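Local coordinates for protein AbiQ (Lactococcus lactis, PDB 4GLK) that acts as a probably sequence-specific endoribonuclease toxin in a type III toxin-antitoxin system, neutralised by the repeat-containing RNA antitoxin AntiQ, at residues Leu88-Met92 / Lys132-Tyr137; Phe19-Val23 / Leu149-Asp154. The protein carries 1 engineered substitution. All blocks are in the same frame, centred on the assembly; numbering follows the deposited sequence.

Overall arrangement
The centres of the two interactions lie about 11 Å apart, and backbone atoms join them: H90 O of interaction 1 probably accepts a hydrogen bond from C153 N of interaction 2. Along the chain, 19-23 comes first, then 88-92 at a break in strand 79-94 of the antiparallel sheet, 132-137 on helix 126-143, and finally 149-154 on the following helix 146-151 and beyond. Interaction 1 therefore ties the sheet to a long helix in the buried interior, whereas interaction 2, only partly buried, brings an early loop against the link between the last two helices. Together they bring early, middle and late parts of the chain side by side in this ToxN/AbiQ-family toxin.

Interaction 1: residues Leu88-Met92 / Lys132-Tyr137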
loop_
_atom_site.group_PDB
_atom_site.type_symbol
_atom_site.label_atom_id
_atom_site.label_comp_id
_atom_site.label_asym_id
_atom_site.label_seq_id
_atom_site.Cartn_x
_atom_site.Cartn_y
_atom_site.Cartn_z
ATOM N N LEU A 88 -3.437 1.246 -3.291
ATOM C CA LEU A 88 -3.705 -0.016 -3.965
ATOM C C LEU A 88 -3.731 -1.166 -2.954
ATOM O O LEU A 88 -2.754 -1.882 -2.824
ATOM C CB LEU A 88 -2.599 -0.214 -5.012
ATOM C CG LEU A 88 -2.828 0.366 -6.421
ATOM C CD1 LEU A 88 -2.955 1.870 -6.410
ATOM C CD2 LEU A 88 -1.688 -0.031 -7.340
ATOM N N HIS A 89 -4.838 -1.306 -2.197
ATOM C CA HIS A 89 -5.054 -2.349 -1.166
ATOM C C HIS A 89 -4.730 -3.757 -1.649
ATOM O O HIS A 89 -4.158 -4.546 -0.892
ATOM C CB HIS A 89 -6.501 -2.319 -0.640
ATOM C CG HIS A 89 -6.891 -1.045 0.029
ATOM N ND1 HIS A 89 -6.815 -0.901 1.405
ATOM C CD2 HIS A 89 -7.365 0.102 -0.501
ATOM C CE1 HIS A 89 -7.242 0.327 1.663
ATOM N NE2 HIS A 89 -7.589 0.962 0.556
ATOM N N HIS A 90 -5.088 -4.066 -2.912
ATOM C CA HIS A 90 -4.824 -5.356 -3.546
ATOM C C HIS A 90 -3.340 -5.676 -3.681
ATOM O O HIS A 90 -2.988 -6.841 -3.821
ATOM C CB HIS A 90 -5.537 -5.463 -4.904
ATOM C CG HIS A 90 -5.079 -4.496 -5.955
ATOM N ND1 HIS A 90 -5.302 -3.136 -5.837
ATOM C CD2 HIS A 90 -4.520 -4.740 -7.163
ATOM C CE1 HIS A 90 -4.853 -2.596 -6.958
ATOM N NE2 HIS A 90 -4.378 -3.518 -7.789
ATOM N N ASN A 91 -2.476 -4.663 -3.598
ATOM C CA ASN A 91 -1.018 -4.833 -3.684
ATOM C C ASN A 91 -0.305 -4.594 -2.352
ATOM O O ASN A 91 0.925 -4.445 -2.324
ATOM C CB ASN A 91 -0.436 -3.968 -4.782
ATOM C CG ASN A 91 -0.849 -4.422 -6.150
ATOM O OD1 ASN A 91 -1.065 -5.616 -6.417
ATOM N ND2 ASN A 91 -1.046 -3.469 -7.019
ATOM N N MET A 92 -1.057 -4.601 -1.252
ATOM C CA MET A 92 -0.442 -4.437 0.068
ATOM C C MET A 92 0.415 -5.674 0.394
ATOM O O MET A 92 0.184 -6.762 -0.155
ATOM C CB MET A 92 -1.488 -4.146 1.157
ATOM C CG MET A 92 -2.357 -5.317 1.458
ATOM S SD MET A 92 -3.539 -4.948 2.740
ATOM C CE MET A 92 -4.195 -6.607 2.993
ATOM N N LYS A 132 -11.094 -1.351 4.793
ATOM C CA LYS A 132 -10.999 -1.809 3.409
ATOM C C LYS A 132 -9.855 -2.803 3.210
ATOM O O LYS A 132 -9.977 -3.698 2.387
ATOM C CB LYS A 132 -10.859 -0.656 2.417
ATOM C CG LYS A 132 -11.269 -1.143 1.038
ATOM C CD LYS A 132 -10.605 -0.453 -0.067
ATOM C CE LYS A 132 -11.394 0.738 -0.468
ATOM N NZ LYS A 132 -11.441 0.874 -1.929
ATOM N N SER A 133 -8.735 -2.630 3.937
ATOM C CA SER A 133 -7.615 -3.577 3.878
ATOM C C SER A 133 -8.064 -4.939 4.392
ATOM O O SER A 133 -7.738 -5.957 3.782
ATOM C CB SER A 133 -6.412 -3.043 4.645
ATOM O OG SER A 133 -5.920 -1.926 3.923
ATOM N N GLU A 134 -8.854 -4.945 5.473
ATOM C CA GLU A 134 -9.448 -6.134 6.096
ATOM C C GLU A 134 -10.392 -6.814 5.127
ATOM O O GLU A 134 -10.296 -8.026 4.986
ATOM C CB GLU A 134 -10.235 -5.757 7.362
ATOM C CG GLU A 134 -9.750 -6.434 8.618
ATOM C CD GLU A 134 -10.724 -6.239 9.763
ATOM O OE1 GLU A 134 -11.526 -7.168 10.012
ATOM O OE2 GLU A 134 -10.715 -5.150 10.385
ATOM N N VAL A 135 -11.311 -6.048 4.475
ATOM C CA VAL A 135 -12.222 -6.605 3.464
ATOM C C VAL A 135 -11.372 -7.273 2.356
ATOM O O VAL A 135 -11.564 -8.426 2.059
ATOM C CB VAL A 135 -13.182 -5.538 2.867
ATOM C CG1 VAL A 135 -13.927 -6.073 1.639
ATOM C CG2 VAL A 135 -14.181 -5.049 3.907
ATOM N N VAL A 136 -10.415 -6.571 1.797
ATOM C CA VAL A 136 -9.556 -7.100 0.714
ATOM C C VAL A 136 -8.830 -8.392 1.178
ATOM O O VAL A 136 -8.816 -9.392 0.451
ATOM C CB VAL A 136 -8.573 -6.002 0.206
ATOM C CG1 VAL A 136 -7.577 -6.566 -0.789
ATOM C CG2 VAL A 136 -9.337 -4.832 -0.416
ATOM N N TYR A 137 -8.268 -8.364 2.395
ATOM C CA TYR A 137 -7.548 -9.506 2.986
ATOM C C TYR A 137 -8.442 -10.742 3.096
ATOM O O TYR A 137 -8.085 -11.795 2.568
ATOM C CB TYR A 137 -6.985 -9.125 4.356
ATOM C CG TYR A 137 -6.083 -10.170 4.976
ATOM C CD1 TYR A 137 -4.732 -10.231 4.652
ATOM C CD2 TYR A 137 -6.570 -11.070 5.919
ATOM C CE1 TYR A 137 -3.888 -11.167 5.247
ATOM C CE2 TYR A 137 -5.733 -12.009 6.525
ATOM C CZ TYR A 137 -4.396 -12.057 6.179
ATOM O OH TYR A 137 -3.568 -12.980 6.764
#
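H89 presses its imidazole against one turn of helix 126-143, and the atoms of its side chain divide between V136, K132 and S133. CB rests on V136 CG2, 3.8 Å away. With CG anti to its own carbonyl carbon (chi1 -62°), the ring lies beside the backbone N and offers one face to K132. There K132 CD sits 3.5 Å from the ring centroid, a CH-pi contact shifted toward the rim, where CD2 is the closest ring atom at 3.3 Å. The two side chains cross nearly perpendicularly. On the ring's edge ND1 is hydrogen-bonded to S133 OG at 2.9 Å (angle 146°), and CE1 lies 3.5 Å from the same OG. K132 CD also lies near NE2, which bonds T72 OG1 on strand 71-76. A lysine suits the face because its methylenes are apolar, while NZ travels on to the backbone oxygens of S68 and V71. Serine suits the edge because its short hydroxyl can also bond I129 O, one turn back in the helix.

The rest of the interface is largely apolar. V136 CG1 approaches H90 CA, 4.1 Å away. M92, extended beyond CG, slides SD past S133 CB at 3.9 Å and places its methyl CE 4.0 Å from Y137 CB and against S133 O, a flexible, unbranched chain that can lie alongside the helix. The tyrosine hydroxyl is engaged by E159 and K156. Both ring nitrogens of the buried histidine thus have hydrogen-bond partners, which fixes the rotation of the imidazole and lets a polar group sit in an apolar seam.

Interaction 2: residues Phe19-Val23 / Leu149-Asp154; sequences FESKV and LKFSCD
A type I beta turn, E20 to V23, in the loop after helix 10-16 docks where helix 146-151 gives way to helix 155-166. K22 reaches across with its chain extended beyond CG, so that CD passes 3.4 Å from S152 O and NZ arrives between two backbone oxygens. It donates to K150 O at 2.8 Å and to S152 O at 3.0 Å, standing above both carbonyl planes. A long, cationic side chain suits this place, because an ammonium group can donate to several carbonyl oxygens at once, and those near the end of helix 146-151 probably carry some added negative character.

D154 is the N-cap of helix 155-166, and E20 grips its amide. CG of E20 lies anti to the backbone N (chi1 -172°), and a bend at chi2 brings OE1 to D154 N at 2.8 Å, the donor 34° out of the carboxylate plane on the anti side. OE2 folds back to accept K22 N at 3.2 Å on its anti lone pair, steadying the turn. C153 turns its small, weakly polar SG against K22 CB at 4.0 Å and V23 CG2 at 4.2 Å, with L158 of helix 155-166 alongside.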
loop_
_atom_site.group_PDB
_atom_site.type_symbol
_atom_site.label_atom_id
_atom_site.label_comp_id
_atom_site.label_asym_id
_atom_site.label_seq_id
_atom_site.Cartn_x
_atom_site.Cartn_y
_atom_site.Cartn_z
ATOM N N PHE A 19 8.160 -14.865 -5.617
ATOM C CA PHE A 19 6.924 -15.631 -5.363
ATOM C C PHE A 19 5.638 -14.924 -5.794
ATOM O O PHE A 19 4.691 -15.605 -6.177
ATOM C CB PHE A 19 6.839 -16.011 -3.878
ATOM C CG PHE A 19 8.146 -16.472 -3.275
ATOM C CD1 PHE A 19 8.608 -17.770 -3.479
ATOM C CD2 PHE A 19 8.914 -15.614 -2.499
ATOM C CE1 PHE A 19 9.818 -18.195 -2.917
ATOM C CE2 PHE A 19 10.131 -16.038 -1.951
ATOM C CZ PHE A 19 10.568 -17.330 -2.152
ATOM N N GLU A 20 5.603 -13.571 -5.749
ATOM C CA GLU A 20 4.444 -12.774 -6.135
ATOM C C GLU A 20 4.814 -11.616 -7.075
ATOM O O GLU A 20 5.273 -10.578 -6.610
ATOM C CB GLU A 20 3.679 -12.282 -4.880
ATOM C CG GLU A 20 2.348 -11.589 -5.163
ATOM C CD GLU A 20 1.375 -12.368 -6.032
ATOM O OE1 GLU A 20 0.611 -13.193 -5.479
ATOM O OE2 GLU A 20 1.405 -12.187 -7.272
ATOM N N SER A 21 4.543 -11.774 -8.387
ATOM C CA SER A 21 4.814 -10.769 -9.436
ATOM C C SER A 21 3.939 -9.506 -9.299
ATOM O O SER A 21 4.217 -8.480 -9.941
ATOM C CB SER A 21 4.601 -11.366 -10.827
ATOM O OG SER A 21 4.735 -12.777 -10.868
ATOM N N LYS A 22 2.854 -9.595 -8.496
ATOM C CA LYS A 22 1.943 -8.478 -8.284
ATOM C C LYS A 22 2.569 -7.426 -7.383
ATOM O O LYS A 22 2.116 -6.275 -7.372
ATOM C CB LYS A 22 0.618 -8.975 -7.703
ATOM C CG LYS A 22 -0.285 -9.581 -8.758
ATOM C CD LYS A 22 -1.517 -10.197 -8.128
ATOM C CE LYS A 22 -2.186 -11.125 -9.130
ATOM N NZ LYS A 22 -3.276 -11.917 -8.499
ATOM N N VAL A 23 3.593 -7.837 -6.598
ATOM C CA VAL A 23 4.340 -6.952 -5.690
ATOM C C VAL A 23 4.985 -5.875 -6.577
ATOM O O VAL A 23 5.561 -6.205 -7.614
ATOM C CB VAL A 23 5.381 -7.743 -4.837
ATOM C CG1 VAL A 23 6.299 -6.801 -4.049
ATOM C CG2 VAL A 23 4.681 -8.721 -3.898
ATOM N N LEU A 149 -9.390 -12.254 -5.379
ATOM C CA LEU A 149 -8.311 -13.250 -5.516
ATOM C C LEU A 149 -7.429 -12.945 -6.709
ATOM O O LEU A 149 -6.209 -12.960 -6.578
ATOM C CB LEU A 149 -8.905 -14.660 -5.721
ATOM C CG LEU A 149 -8.608 -15.766 -4.705
ATOM C CD1 LEU A 149 -9.190 -17.065 -5.201
ATOM C CD2 LEU A 149 -7.099 -15.968 -4.491
ATOM N N LYS A 150 -8.057 -12.671 -7.873
ATOM C CA LYS A 150 -7.376 -12.382 -9.133
ATOM C C LYS A 150 -6.561 -11.081 -9.168
ATOM O O LYS A 150 -5.561 -11.010 -9.887
ATOM C CB LYS A 150 -8.340 -12.502 -10.319
ATOM C CG LYS A 150 -9.309 -11.339 -10.510
ATOM C CD LYS A 150 -10.180 -11.578 -11.727
ATOM C CE LYS A 150 -10.931 -10.342 -12.128
ATOM N NZ LYS A 150 -10.034 -9.354 -12.776
ATOM N N PHE A 151 -7.009 -10.052 -8.429
ATOM C CA PHE A 151 -6.326 -8.749 -8.360
ATOM C C PHE A 151 -5.330 -8.649 -7.241
ATOM O O PHE A 151 -4.394 -7.858 -7.310
ATOM C CB PHE A 151 -7.335 -7.594 -8.209
ATOM C CG PHE A 151 -7.809 -7.025 -9.524
ATOM C CD1 PHE A 151 -6.924 -6.381 -10.381
ATOM C CD2 PHE A 151 -9.134 -7.162 -9.922
ATOM C CE1 PHE A 151 -7.359 -5.870 -11.609
ATOM C CE2 PHE A 151 -9.573 -6.633 -11.145
ATOM C CZ PHE A 151 -8.678 -6.001 -11.983
ATOM N N SER A 152 -5.535 -9.396 -6.195
ATOM C CA SER A 152 -4.654 -9.226 -5.062
ATOM C C SER A 152 -3.512 -10.173 -4.958
ATOM O O SER A 152 -3.505 -11.223 -5.601
ATOM C CB SER A 152 -5.439 -9.124 -3.759
ATOM O OG SER A 152 -6.235 -10.281 -3.600
ATOM N N CYS A 153 -2.499 -9.752 -4.189
ATOM C CA CYS A 153 -1.299 -10.505 -3.854
ATOM C C CYS A 153 -1.772 -11.752 -3.136
ATOM O O CYS A 153 -2.814 -11.723 -2.469
ATOM C CB CYS A 153 -0.402 -9.674 -2.939
ATOM S SG CYS A 153 0.468 -8.307 -3.758
ATOM N N ASP A 154 -1.008 -12.836 -3.222
ATOM C CA ASP A 154 -1.348 -14.045 -2.475
ATOM C C ASP A 154 -0.822 -13.728 -1.063
ATOM O O ASP A 154 0.342 -13.995 -0.771
ATOM C CB ASP A 154 -0.655 -15.265 -3.108
ATOM C CG ASP A 154 -0.990 -16.604 -2.475
ATOM O OD1 ASP A 154 -1.532 -16.610 -1.346
ATOM O OD2 ASP A 154 -0.664 -17.653 -3.092
#